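Local structure of uncharacterized protein (Cricetid herpesvirus 2, 4ZKQ) at residues L63-K68 and M192-C197; F110-E115 and E144-V149; V202-T207 and F244-P249; T240-Y245 and K257-V262. The protein binds chemokines and probably acts as a viral decoy receptor that keeps them from signalling in the host's immune response. All blocks are in the same frame, centred on the assembly; numbering follows the deposited sequence.

Contact 1. Residues L63-K68 and M192-C197; sequences LDLLEK and MKQVDC
Leu63 and Met192 meet tip to tip where a tight beta hairpin packs against the edge strand of a second sheet. The hairpin joins strand 63-65 to strand 68-74 through a type I' turn from Leu65 to Lys68. Both backbone bonds between Leu65 and Lys68 close that turn. Residues 63-65 and 192-195 run roughly the same way, their axes 29° apart and 8.5 Å from each other at the closest. No hydrogen bond joins them, and the contact is made by side chains, one of which reaches the opposite backbone. Leu63 buries the most surface. Its CG sits 3.8 Å from Met192 CG. Its CD1 reaches past the methionine to the backbone, 3.9 Å from Gln194 N, and it also touches CA of Lys193. Met192 places CG between its own backbone N and carbonyl carbon, chi1 62°. A bend at its last torsion then brings the methyl CE back beside Leu63, 4.2 Å from Leu63 CB. The apolar pair is therefore gripped along more than one carbon. Strand 190-195 pairs with strand 206-223, and Ile209 of that strand touches Leu65. Arg151 binds the carbonyl oxygens of Leu65 and Leu66, which ties down the turn. Solvent lies nearer the end of the contact formed by Gln194. This side chain is extended, with CG opposite the backbone N, and it slides past Leu65 in the opposite direction. Its amide meets Leu65 only by packing: Gln194 OE1 lies 3.7 Å from the methyl CD2 of Leu65.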
# COMPACT_ATOMS: atom_id res chain seq x y z
N LEU A 63 -12.70 -2.01 -16.91
CA LEU A 63 -13.45 -3.10 -17.52
C LEU A 63 -14.93 -2.77 -17.52
O LEU A 63 -15.43 -2.14 -16.58
CB LEU A 63 -13.22 -4.41 -16.78
CG LEU A 63 -12.13 -5.38 -17.23
CD1 LEU A 63 -12.24 -6.64 -16.40
CD2 LEU A 63 -12.23 -5.71 -18.71
N ASP A 64 -15.65 -3.21 -18.55
CA ASP A 64 -17.09 -3.01 -18.58
C ASP A 64 -17.72 -4.07 -17.69
O ASP A 64 -17.71 -5.25 -18.01
CB ASP A 64 -17.64 -3.08 -20.00
CG ASP A 64 -19.12 -2.76 -20.06
OD1 ASP A 64 -19.50 -1.61 -19.72
OD2 ASP A 64 -19.92 -3.65 -20.43
N LEU A 65 -18.25 -3.62 -16.55
CA LEU A 65 -18.80 -4.52 -15.54
C LEU A 65 -20.09 -3.94 -14.98
O LEU A 65 -20.15 -2.75 -14.65
CB LEU A 65 -17.80 -4.74 -14.41
CG LEU A 65 -16.46 -5.39 -14.75
CD1 LEU A 65 -15.52 -5.24 -13.58
CD2 LEU A 65 -16.63 -6.85 -15.10
N LEU A 66 -21.12 -4.77 -14.87
CA LEU A 66 -22.43 -4.33 -14.40
C LEU A 66 -22.83 -3.01 -15.06
O LEU A 66 -23.31 -2.10 -14.41
CB LEU A 66 -22.41 -4.20 -12.87
CG LEU A 66 -22.23 -5.53 -12.14
CD1 LEU A 66 -22.02 -5.34 -10.64
CD2 LEU A 66 -23.42 -6.44 -12.37
N GLU A 67 -22.56 -2.93 -16.36
CA GLU A 67 -23.05 -1.86 -17.24
C GLU A 67 -22.35 -0.50 -17.09
O GLU A 67 -22.86 0.51 -17.60
CB GLU A 67 -24.56 -1.69 -17.05
CG GLU A 67 -25.34 -3.00 -17.21
CD GLU A 67 -26.85 -2.80 -17.23
OE1 GLU A 67 -27.31 -1.65 -17.38
OE2 GLU A 67 -27.57 -3.81 -17.10
N LYS A 68 -21.19 -0.46 -16.44
CA LYS A 68 -20.36 0.74 -16.44
C LYS A 68 -18.88 0.37 -16.52
O LYS A 68 -18.49 -0.74 -16.15
CB LYS A 68 -20.58 1.58 -15.18
CG LYS A 68 -21.98 2.17 -15.03
CD LYS A 68 -22.04 3.06 -13.79
CE LYS A 68 -23.46 3.50 -13.47
NZ LYS A 68 -23.53 4.28 -12.20
N MET A 192 -6.42 -6.92 -15.27
CA MET A 192 -7.70 -7.28 -14.67
C MET A 192 -8.54 -8.09 -15.65
O MET A 192 -8.56 -7.81 -16.85
CB MET A 192 -8.47 -6.03 -14.22
CG MET A 192 -8.82 -5.09 -15.35
SD MET A 192 -9.37 -3.45 -14.78
CE MET A 192 -10.61 -3.90 -13.56
N LYS A 193 -9.21 -9.12 -15.14
CA LYS A 193 -10.11 -9.92 -15.96
C LYS A 193 -11.27 -10.45 -15.13
O LYS A 193 -11.11 -10.84 -13.98
CB LYS A 193 -9.35 -11.08 -16.61
CG LYS A 193 -8.69 -12.04 -15.63
CD LYS A 193 -8.18 -13.30 -16.34
CE LYS A 193 -7.29 -14.14 -15.43
NZ LYS A 193 -7.72 -15.57 -15.39
N GLN A 194 -12.45 -10.47 -15.73
CA GLN A 194 -13.60 -11.07 -15.08
C GLN A 194 -13.43 -12.58 -15.08
O GLN A 194 -13.02 -13.17 -16.08
CB GLN A 194 -14.89 -10.67 -15.78
CG GLN A 194 -16.12 -11.28 -15.14
CD GLN A 194 -17.40 -10.79 -15.76
OE1 GLN A 194 -17.38 -10.04 -16.73
NE2 GLN A 194 -18.53 -11.19 -15.19
N VAL A 195 -13.72 -13.19 -13.93
CA VAL A 195 -13.65 -14.63 -13.76
C VAL A 195 -14.98 -15.13 -13.22
O VAL A 195 -15.77 -14.35 -12.68
CB VAL A 195 -12.52 -15.05 -12.81
CG1 VAL A 195 -11.16 -14.76 -13.44
CG2 VAL A 195 -12.66 -14.36 -11.46
N ASP A 196 -15.24 -16.42 -13.35
CA ASP A 196 -16.44 -17.02 -12.79
C ASP A 196 -16.34 -17.06 -11.28
O ASP A 196 -15.30 -17.43 -10.73
CB ASP A 196 -16.66 -18.43 -13.34
CG ASP A 196 -16.88 -18.45 -14.84
OD1 ASP A 196 -17.72 -17.65 -15.33
OD2 ASP A 196 -16.22 -19.25 -15.53
N CYS A 197 -17.41 -16.68 -10.60
CA CYS A 197 -17.46 -16.81 -9.15
C CYS A 197 -17.58 -18.30 -8.80
O CYS A 197 -18.44 -18.99 -9.35
CB CYS A 197 -18.64 -16.00 -8.58
SG CYS A 197 -18.58 -14.22 -8.94

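Contact 2. Residues F110-E115 and E144-V149; sequences FGPNKE and EESLAV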
# COMPACT_ATOMS: atom_id res chain seq x y z
N PHE A 110 -16.32 4.17 -4.65
CA PHE A 110 -16.49 3.70 -3.29
C PHE A 110 -15.22 3.03 -2.81
O PHE A 110 -14.30 2.74 -3.58
CB PHE A 110 -17.69 2.76 -3.16
CG PHE A 110 -17.67 1.57 -4.08
CD1 PHE A 110 -18.12 1.68 -5.38
CD2 PHE A 110 -17.25 0.33 -3.63
CE1 PHE A 110 -18.12 0.58 -6.23
CE2 PHE A 110 -17.24 -0.77 -4.47
CZ PHE A 110 -17.68 -0.64 -5.77
N GLY A 111 -15.16 2.81 -1.51
CA GLY A 111 -14.01 2.19 -0.90
C GLY A 111 -14.37 1.83 0.52
O GLY A 111 -15.53 1.94 0.90
N PRO A 112 -13.38 1.39 1.30
CA PRO A 112 -13.70 1.03 2.68
C PRO A 112 -14.13 2.26 3.47
O PRO A 112 -13.46 3.29 3.42
CB PRO A 112 -12.39 0.46 3.20
CG PRO A 112 -11.34 1.22 2.42
CD PRO A 112 -11.93 1.37 1.05
N ASN A 113 -15.26 2.13 4.17
CA ASN A 113 -15.80 3.16 5.04
C ASN A 113 -16.57 4.24 4.28
O ASN A 113 -17.02 5.21 4.88
CB ASN A 113 -14.70 3.82 5.88
CG ASN A 113 -15.23 4.39 7.20
OD1 ASN A 113 -16.05 3.77 7.87
ND2 ASN A 113 -14.74 5.57 7.58
N LYS A 114 -16.72 4.08 2.97
CA LYS A 114 -17.37 5.13 2.17
C LYS A 114 -18.20 4.55 1.03
O LYS A 114 -17.66 4.01 0.07
CB LYS A 114 -16.33 6.10 1.62
CG LYS A 114 -16.90 7.30 0.86
CD LYS A 114 -17.80 8.17 1.72
CE LYS A 114 -18.22 9.43 0.96
NZ LYS A 114 -19.47 10.06 1.48
N GLU A 115 -19.51 4.71 1.15
CA GLU A 115 -20.47 4.19 0.19
C GLU A 115 -20.30 4.79 -1.20
O GLU A 115 -19.75 5.88 -1.35
CB GLU A 115 -21.90 4.46 0.68
CG GLU A 115 -22.29 5.94 0.59
CD GLU A 115 -23.59 6.26 1.31
OE1 GLU A 115 -24.34 5.31 1.65
OE2 GLU A 115 -23.87 7.46 1.53
N GLU A 144 -4.62 -2.21 4.60
CA GLU A 144 -3.78 -2.20 3.40
C GLU A 144 -4.38 -2.91 2.21
O GLU A 144 -4.09 -2.57 1.06
CB GLU A 144 -2.45 -2.88 3.67
CG GLU A 144 -1.45 -2.06 4.43
CD GLU A 144 -0.08 -2.69 4.39
OE1 GLU A 144 0.05 -3.80 3.82
OE2 GLU A 144 0.85 -2.09 4.94
N GLU A 145 -5.18 -3.94 2.48
CA GLU A 145 -5.73 -4.80 1.44
C GLU A 145 -6.98 -4.22 0.79
O GLU A 145 -7.52 -4.79 -0.16
CB GLU A 145 -6.03 -6.18 2.02
CG GLU A 145 -4.95 -6.69 2.97
CD GLU A 145 -5.04 -8.18 3.20
OE1 GLU A 145 -5.56 -8.59 4.25
OE2 GLU A 145 -4.57 -8.94 2.32
N SER A 146 -7.44 -3.09 1.29
CA SER A 146 -8.69 -2.51 0.81
C SER A 146 -8.55 -1.96 -0.59
O SER A 146 -7.45 -1.84 -1.12
CB SER A 146 -9.16 -1.40 1.75
OG SER A 146 -9.31 -1.90 3.06
N LEU A 147 -9.70 -1.63 -1.19
CA LEU A 147 -9.76 -1.23 -2.58
C LEU A 147 -10.54 0.05 -2.76
O LEU A 147 -11.41 0.38 -1.96
CB LEU A 147 -10.42 -2.34 -3.41
CG LEU A 147 -9.90 -3.75 -3.19
CD1 LEU A 147 -10.79 -4.72 -3.93
CD2 LEU A 147 -8.45 -3.87 -3.66
N ALA A 148 -10.20 0.77 -3.82
CA ALA A 148 -11.00 1.89 -4.29
C ALA A 148 -11.54 1.47 -5.64
O ALA A 148 -10.81 0.90 -6.45
CB ALA A 148 -10.18 3.14 -4.40
N VAL A 149 -12.82 1.73 -5.86
CA VAL A 149 -13.48 1.34 -7.09
C VAL A 149 -14.05 2.58 -7.73
O VAL A 149 -14.72 3.37 -7.07
CB VAL A 149 -14.59 0.30 -6.84
CG1 VAL A 149 -15.20 -0.16 -8.16
CG2 VAL A 149 -14.03 -0.89 -6.10
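Val149 lies over one face of the Phe110 ring, side by side with it on the same face of an antiparallel sheet. The two residues form a hydrogen-bonded pair between strands 108-111 and 147-152. Phe110 N gives a bond to Val149 O at 3.0 Å, and Val149 N returns one to Phe110 O at 2.9 Å. The second is the straighter, with 166° at the hydrogen. Phe110 holds CG between its backbone N and carbonyl carbon, chi1 56°, which lays the ring back along its partner. Val149 CB makes a CH-pi contact 3.6 Å from the ring centroid, displaced toward the rim. CG1 and CG2 of the valine touch CE1 and CE2, so its branches straddle the far end of the ring. Met259 and Tyr261 also pack on Phe110, in the buried part of the contact. Beyond this pair the hydrogen bonding between the two segments stops, although the chains stay close as far as Pro112 and Ser146. The loose side is the type II turn from Gly111 to Lys114, which swings Asn113 away from 144-149 to the exposed side. In the packed part, Pro112 presses on Ser146, with CG 3.5 Å from its CB, a tight carbon contact. Ser146 OG is occupied by Thr143 O. The buried Leu147 O has no hydrogen-bond partner in the model. It faces carbon instead, 3.3 Å from Gly111 CA and 3.2 Å from Pro112 CD.

Contact 3. Residues V202-T207 and F244-P249; sequences VLENQT and FYKRQP. With NAG (2-acetamido-2-deoxy-beta-D-glucopyranose), chain B; NAG (2-acetamido-2-deoxy-beta-D-glucopyranose), chain C.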
# COMPACT_ATOMS: atom_id res chain seq x y z
N VAL A 202 -22.78 -14.05 -2.29
CA VAL A 202 -23.04 -13.29 -1.08
C VAL A 202 -23.54 -11.88 -1.41
O VAL A 202 -23.97 -11.14 -0.53
CB VAL A 202 -21.78 -13.20 -0.20
CG1 VAL A 202 -21.33 -14.59 0.21
CG2 VAL A 202 -20.67 -12.47 -0.92
N LEU A 203 -23.48 -11.53 -2.69
CA LEU A 203 -23.96 -10.24 -3.17
C LEU A 203 -24.96 -10.42 -4.30
O LEU A 203 -24.88 -11.39 -5.05
CB LEU A 203 -22.81 -9.38 -3.68
CG LEU A 203 -21.75 -8.87 -2.71
CD1 LEU A 203 -20.71 -8.08 -3.49
CD2 LEU A 203 -22.38 -8.01 -1.63
N GLU A 204 -25.87 -9.47 -4.45
CA GLU A 204 -26.74 -9.46 -5.61
C GLU A 204 -25.96 -9.02 -6.85
O GLU A 204 -25.15 -8.09 -6.78
CB GLU A 204 -27.94 -8.54 -5.37
CG GLU A 204 -28.74 -8.91 -4.13
CD GLU A 204 -29.11 -10.38 -4.11
OE1 GLU A 204 -29.83 -10.83 -5.03
OE2 GLU A 204 -28.67 -11.10 -3.18
N ASN A 205 -26.21 -9.70 -7.96
CA ASN A 205 -25.51 -9.44 -9.22
C ASN A 205 -24.00 -9.56 -9.06
O ASN A 205 -23.23 -8.78 -9.63
CB ASN A 205 -25.92 -8.07 -9.78
CG ASN A 205 -27.15 -8.16 -10.66
OD1 ASN A 205 -27.88 -9.14 -10.60
ND2 ASN A 205 -27.37 -7.15 -11.50
N GLN A 206 -23.58 -10.57 -8.30
CA GLN A 206 -22.19 -10.74 -7.96
C GLN A 206 -21.34 -10.95 -9.20
O GLN A 206 -21.64 -11.79 -10.05
CB GLN A 206 -22.01 -11.91 -7.00
CG GLN A 206 -20.57 -12.09 -6.55
CD GLN A 206 -20.44 -12.95 -5.31
OE1 GLN A 206 -21.24 -12.86 -4.39
NE2 GLN A 206 -19.41 -13.79 -5.29
N THR A 207 -20.28 -10.16 -9.28
CA THR A 207 -19.36 -10.18 -10.41
C THR A 207 -17.95 -10.29 -9.86
O THR A 207 -17.55 -9.47 -9.03
CB THR A 207 -19.51 -8.90 -11.26
OG1 THR A 207 -20.87 -8.74 -11.65
CG2 THR A 207 -18.63 -8.95 -12.50
N PHE A 244 -24.22 -5.88 -5.02
CA PHE A 244 -25.04 -5.10 -4.09
C PHE A 244 -25.49 -5.97 -2.93
O PHE A 244 -25.89 -7.12 -3.12
CB PHE A 244 -26.26 -4.51 -4.81
CG PHE A 244 -25.93 -3.82 -6.09
CD1 PHE A 244 -25.82 -4.54 -7.27
CD2 PHE A 244 -25.73 -2.45 -6.13
CE1 PHE A 244 -25.52 -3.91 -8.46
CE2 PHE A 244 -25.43 -1.82 -7.32
CZ PHE A 244 -25.32 -2.54 -8.48
N TYR A 245 -25.44 -5.38 -1.74
CA TYR A 245 -25.90 -6.05 -0.53
C TYR A 245 -27.37 -6.38 -0.68
O TYR A 245 -28.15 -5.55 -1.15
CB TYR A 245 -25.67 -5.15 0.69
CG TYR A 245 -25.92 -5.84 2.00
CD1 TYR A 245 -25.02 -6.78 2.50
CD2 TYR A 245 -27.05 -5.55 2.76
CE1 TYR A 245 -25.25 -7.41 3.70
CE2 TYR A 245 -27.28 -6.18 3.96
CZ TYR A 245 -26.37 -7.11 4.43
OH TYR A 245 -26.59 -7.74 5.63
N LYS A 246 -27.75 -7.59 -0.29
CA LYS A 246 -29.15 -7.94 -0.25
C LYS A 246 -29.82 -7.30 0.97
O LYS A 246 -29.49 -7.64 2.10
CB LYS A 246 -29.29 -9.46 -0.22
CG LYS A 246 -30.69 -9.96 -0.07
CD LYS A 246 -31.58 -9.20 -0.98
CE LYS A 246 -32.82 -9.98 -1.26
NZ LYS A 246 -33.37 -10.75 -0.10
N ARG A 247 -30.74 -6.36 0.73
CA ARG A 247 -31.41 -5.67 1.83
C ARG A 247 -32.78 -6.28 2.13
O ARG A 247 -33.68 -6.27 1.28
CB ARG A 247 -31.56 -4.18 1.50
CG ARG A 247 -30.28 -3.52 1.03
CD ARG A 247 -30.41 -2.01 0.99
NE ARG A 247 -30.08 -1.40 2.28
CZ ARG A 247 -28.85 -1.25 2.74
NH1 ARG A 247 -27.81 -1.66 2.02
NH2 ARG A 247 -28.65 -0.68 3.92
N GLN A 248 -32.94 -6.80 3.34
CA GLN A 248 -34.21 -7.34 3.81
C GLN A 248 -35.27 -6.25 4.00
O GLN A 248 -34.95 -5.15 4.46
CB GLN A 248 -34.02 -8.09 5.13
CG GLN A 248 -33.06 -9.26 5.06
CD GLN A 248 -33.43 -10.25 3.97
OE1 GLN A 248 -32.61 -10.59 3.12
NE2 GLN A 248 -34.67 -10.72 4.00
N PRO A 249 -36.54 -6.56 3.67
CA PRO A 249 -37.61 -5.56 3.84
C PRO A 249 -37.75 -5.05 5.28
O PRO A 249 -37.60 -5.82 6.22
CB PRO A 249 -38.87 -6.33 3.42
CG PRO A 249 -38.38 -7.44 2.56
CD PRO A 249 -37.05 -7.82 3.11
C1 NAG B . -28.51 -7.18 -12.40
C2 NAG B . -29.84 -7.37 -11.75
C3 NAG B . -30.69 -6.10 -11.91
C4 NAG B . -29.79 -4.89 -11.68
C5 NAG B . -28.86 -4.79 -12.87
C6 NAG B . -27.55 -4.09 -12.51
C7 NAG B . -30.82 -9.67 -11.63
C8 NAG B . -31.48 -10.81 -12.35
N2 NAG B . -30.47 -8.48 -12.37
O3 NAG B . -31.72 -6.10 -10.97
O4 NAG B . -30.64 -3.77 -11.56
O5 NAG B . -28.55 -6.09 -13.36
O6 NAG B . -27.46 -2.86 -13.21
O7 NAG B . -30.60 -9.77 -10.44
C1 NAG C . -30.21 -2.69 -10.70
C2 NAG C . -29.84 -3.11 -9.32
C3 NAG C . -29.56 -1.86 -8.46
C4 NAG C . -28.64 -0.85 -9.15
C5 NAG C . -28.97 -0.67 -10.61
C6 NAG C . -27.84 0.11 -11.29
C7 NAG C . -30.70 -4.62 -7.53
C8 NAG C . -31.83 -5.39 -6.94
N2 NAG C . -30.90 -3.85 -8.74
O3 NAG C . -28.96 -2.26 -7.27
O4 NAG C . -28.77 0.40 -8.49
O5 NAG C . -29.11 -1.93 -11.24
O6 NAG C . -28.11 0.24 -12.68
O7 NAG C . -29.60 -4.64 -7.00
O HOH W 1 -26.15 -9.48 0.06
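An antiparallel bridge between Glu204 and Phe244 joins the glycosylated turn 203-206 to the end of strand 233-244. Glu204 N binds Phe244 O at 2.7 Å, and Phe244 N binds Glu204 O at 3.0 Å. Next to the bridge, Asn205 carries an N-linked glycan through a bond from ND2 to C1 of the first sugar. The second sugar folds back over Phe244. Its O3 stands 3.4 Å above the ring plane, over the centre. Glu204 O and Asn205 CB lie at the ring edge. The turn is type II and is braced from within by Gln206, whose OE1 accepts from the backbone N of both Val202 and Leu203. Toward solvent, the bent side chain of Glu204 lies across Lys246, with Glu204 OE2 3.4 Å from Lys246 CB. The charged ends stay apart, 5.6 Å between Glu204 OE2 and Lys246 NZ. A water links Val202 O to Lys246 N. The chain turns a corner at Asn205 and enters strand 206-223, where Thr207 pairs with Leu242 of strand 233-244, while Leu203 packs on Val260 and Val262 of strand 260-263.

Contact 4. Residues T240-Y245 and K257-V262; sequences TALGFY and KGMVYV. With NAG (2-acetamido-2-deoxy-beta-D-glucopyranose), chain C.
The side chains of Phe244 and Met259 cross obliquely, and the methyl CE of Met259 touches the ring at CZ, 3.8 Å away. Met259 sets CG opposite its backbone N, chi1 -173°, and this swings the chain across Gly243 toward Leu242. Its CG lies 3.4 Å from Gly243 O, and its sulfur SD stands 4.1 Å from Leu242 CB. Leu242 and Tyr261 project from the same face of the sheet and lie at a slant to each other; the leucine methyl CD2 meets Tyr261 at CB, 3.7 Å away. The phenol leads away, and its OH takes a hydrogen bond from Leu147 N. Thr240 CG2 also rests on Tyr261 CB. This is the antiparallel pairing of strands 233-244 and 260-263, in which the chain returns after the loop 245-259. Leu242 and Tyr261 form its non-hydrogen-bonded pair. Ala241 with Val262 and Gly243 with Val260 form the hydrogen-bonded pairs on either side. Ala241, Val260 and Val262 project on the opposite face. Val260 turns CG2 over the backbone of Gly243, 3.4 Å from Gly243 O. That same oxygen accepts the straight bond from Val260 N, 170° at the hydrogen. Past the last bridge a water joins the two chain segments, accepting from Tyr245 N and donating to Gly258 O at 2.6 Å.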
# COMPACT_ATOMS: atom_id res chain seq x y z
N THR A 240 -11.74 -10.24 -6.26
CA THR A 240 -12.72 -9.29 -5.76
C THR A 240 -14.12 -9.55 -6.32
O THR A 240 -14.28 -9.69 -7.53
CB THR A 240 -12.32 -7.85 -6.13
OG1 THR A 240 -10.95 -7.63 -5.77
CG2 THR A 240 -13.21 -6.86 -5.42
N ALA A 241 -15.11 -9.59 -5.43
CA ALA A 241 -16.52 -9.64 -5.82
C ALA A 241 -17.16 -8.26 -5.76
O ALA A 241 -17.13 -7.60 -4.72
CB ALA A 241 -17.28 -10.60 -4.91
N LEU A 242 -17.72 -7.82 -6.88
CA LEU A 242 -18.53 -6.61 -6.93
C LEU A 242 -20.01 -6.97 -6.97
O LEU A 242 -20.38 -7.99 -7.53
CB LEU A 242 -18.19 -5.77 -8.16
CG LEU A 242 -16.74 -5.32 -8.30
CD1 LEU A 242 -16.62 -4.39 -9.49
CD2 LEU A 242 -16.25 -4.64 -7.04
N GLY A 243 -20.85 -6.11 -6.40
CA GLY A 243 -22.28 -6.34 -6.39
C GLY A 243 -23.01 -5.47 -5.39
O GLY A 243 -22.49 -4.44 -4.96
N PHE A 244 -24.22 -5.88 -5.02
CA PHE A 244 -25.04 -5.10 -4.09
C PHE A 244 -25.49 -5.97 -2.93
O PHE A 244 -25.89 -7.12 -3.12
CB PHE A 244 -26.26 -4.51 -4.81
CG PHE A 244 -25.93 -3.82 -6.09
CD1 PHE A 244 -25.82 -4.54 -7.27
CD2 PHE A 244 -25.73 -2.45 -6.13
CE1 PHE A 244 -25.52 -3.91 -8.46
CE2 PHE A 244 -25.43 -1.82 -7.32
CZ PHE A 244 -25.32 -2.54 -8.48
N TYR A 245 -25.44 -5.38 -1.74
CA TYR A 245 -25.90 -6.05 -0.53
C TYR A 245 -27.37 -6.38 -0.68
O TYR A 245 -28.15 -5.55 -1.15
CB TYR A 245 -25.67 -5.15 0.69
CG TYR A 245 -25.92 -5.84 2.00
CD1 TYR A 245 -25.02 -6.78 2.50
CD2 TYR A 245 -27.05 -5.55 2.76
CE1 TYR A 245 -25.25 -7.41 3.70
CE2 TYR A 245 -27.28 -6.18 3.96
CZ TYR A 245 -26.37 -7.11 4.43
OH TYR A 245 -26.59 -7.74 5.63
N LYS A 257 -25.99 1.32 0.84
CA LYS A 257 -26.65 1.08 -0.43
C LYS A 257 -25.65 1.36 -1.55
O LYS A 257 -24.55 1.85 -1.29
CB LYS A 257 -27.90 1.96 -0.54
CG LYS A 257 -29.00 1.35 -1.39
CD LYS A 257 -30.35 2.01 -1.10
CE LYS A 257 -31.28 1.84 -2.27
NZ LYS A 257 -32.55 2.59 -2.11
N GLY A 258 -26.01 1.03 -2.79
CA GLY A 258 -25.11 1.18 -3.93
C GLY A 258 -24.15 0.02 -4.07
O GLY A 258 -24.24 -0.96 -3.33
N MET A 259 -23.21 0.10 -5.01
CA MET A 259 -22.31 -1.02 -5.23
C MET A 259 -21.28 -1.11 -4.11
O MET A 259 -20.83 -0.10 -3.57
CB MET A 259 -21.60 -0.91 -6.58
CG MET A 259 -20.79 -2.16 -6.91
SD MET A 259 -20.14 -2.16 -8.58
CE MET A 259 -21.66 -2.18 -9.53
N VAL A 260 -20.94 -2.35 -3.78
CA VAL A 260 -19.93 -2.66 -2.77
C VAL A 260 -18.97 -3.69 -3.33
O VAL A 260 -19.17 -4.19 -4.43
CB VAL A 260 -20.57 -3.23 -1.49
CG1 VAL A 260 -21.49 -2.22 -0.87
CG2 VAL A 260 -21.32 -4.51 -1.81
N TYR A 261 -17.93 -4.00 -2.55
CA TYR A 261 -17.07 -5.13 -2.89
C TYR A 261 -16.90 -6.03 -1.67
O TYR A 261 -17.09 -5.60 -0.53
CB TYR A 261 -15.70 -4.65 -3.41
CG TYR A 261 -14.76 -4.06 -2.38
CD1 TYR A 261 -14.07 -4.86 -1.49
CD2 TYR A 261 -14.53 -2.69 -2.32
CE1 TYR A 261 -13.21 -4.33 -0.56
CE2 TYR A 261 -13.67 -2.14 -1.40
CZ TYR A 261 -13.01 -2.97 -0.52
OH TYR A 261 -12.14 -2.44 0.41
N VAL A 262 -16.53 -7.27 -1.95
CA VAL A 262 -16.13 -8.22 -0.93
C VAL A 262 -14.85 -8.90 -1.40
O VAL A 262 -14.71 -9.19 -2.59
CB VAL A 262 -17.23 -9.28 -0.66
CG1 VAL A 262 -16.72 -10.38 0.26
CG2 VAL A 262 -18.45 -8.63 -0.06
C1 NAG C . -30.21 -2.69 -10.70
C2 NAG C . -29.84 -3.11 -9.32
C3 NAG C . -29.56 -1.86 -8.46
C4 NAG C . -28.64 -0.85 -9.15
C5 NAG C . -28.97 -0.67 -10.61
C6 NAG C . -27.84 0.11 -11.29
C7 NAG C . -30.70 -4.62 -7.53
C8 NAG C . -31.83 -5.39 -6.94
N2 NAG C . -30.90 -3.85 -8.74
O3 NAG C . -28.96 -2.26 -7.27
O4 NAG C . -28.77 0.40 -8.49
O5 NAG C . -29.11 -1.93 -11.24
O6 NAG C . -28.11 0.24 -12.68
O7 NAG C . -29.60 -4.64 -7.00
O HOH W 2 -25.16 -2.28 -1.31

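In the fold
From the N terminus, the first loop runs from 63-68 to 192-197 and is closed by contact 1. Contact 2 is nested within it, joining 110-115 to 144-149. Strands 63-65, 108-111 and 147-152 belong to one four-stranded sheet. Contact 1 closes on strand 190-195, the first strand of the larger mixed sheet; contact 3 follows in series, closing 202-207 on 244-249. Contact 4 begins at 240-245, where contact 3 ends, and the two share Phe244 and Tyr245. Both lie along strand 233-244, which pairs with 206-223 and with 260-263. Contact 1 joins the two sheets directly. They also meet at Leu66 with Met259, at Phe110 with Val260 and at Leu147 N with Tyr261 OH.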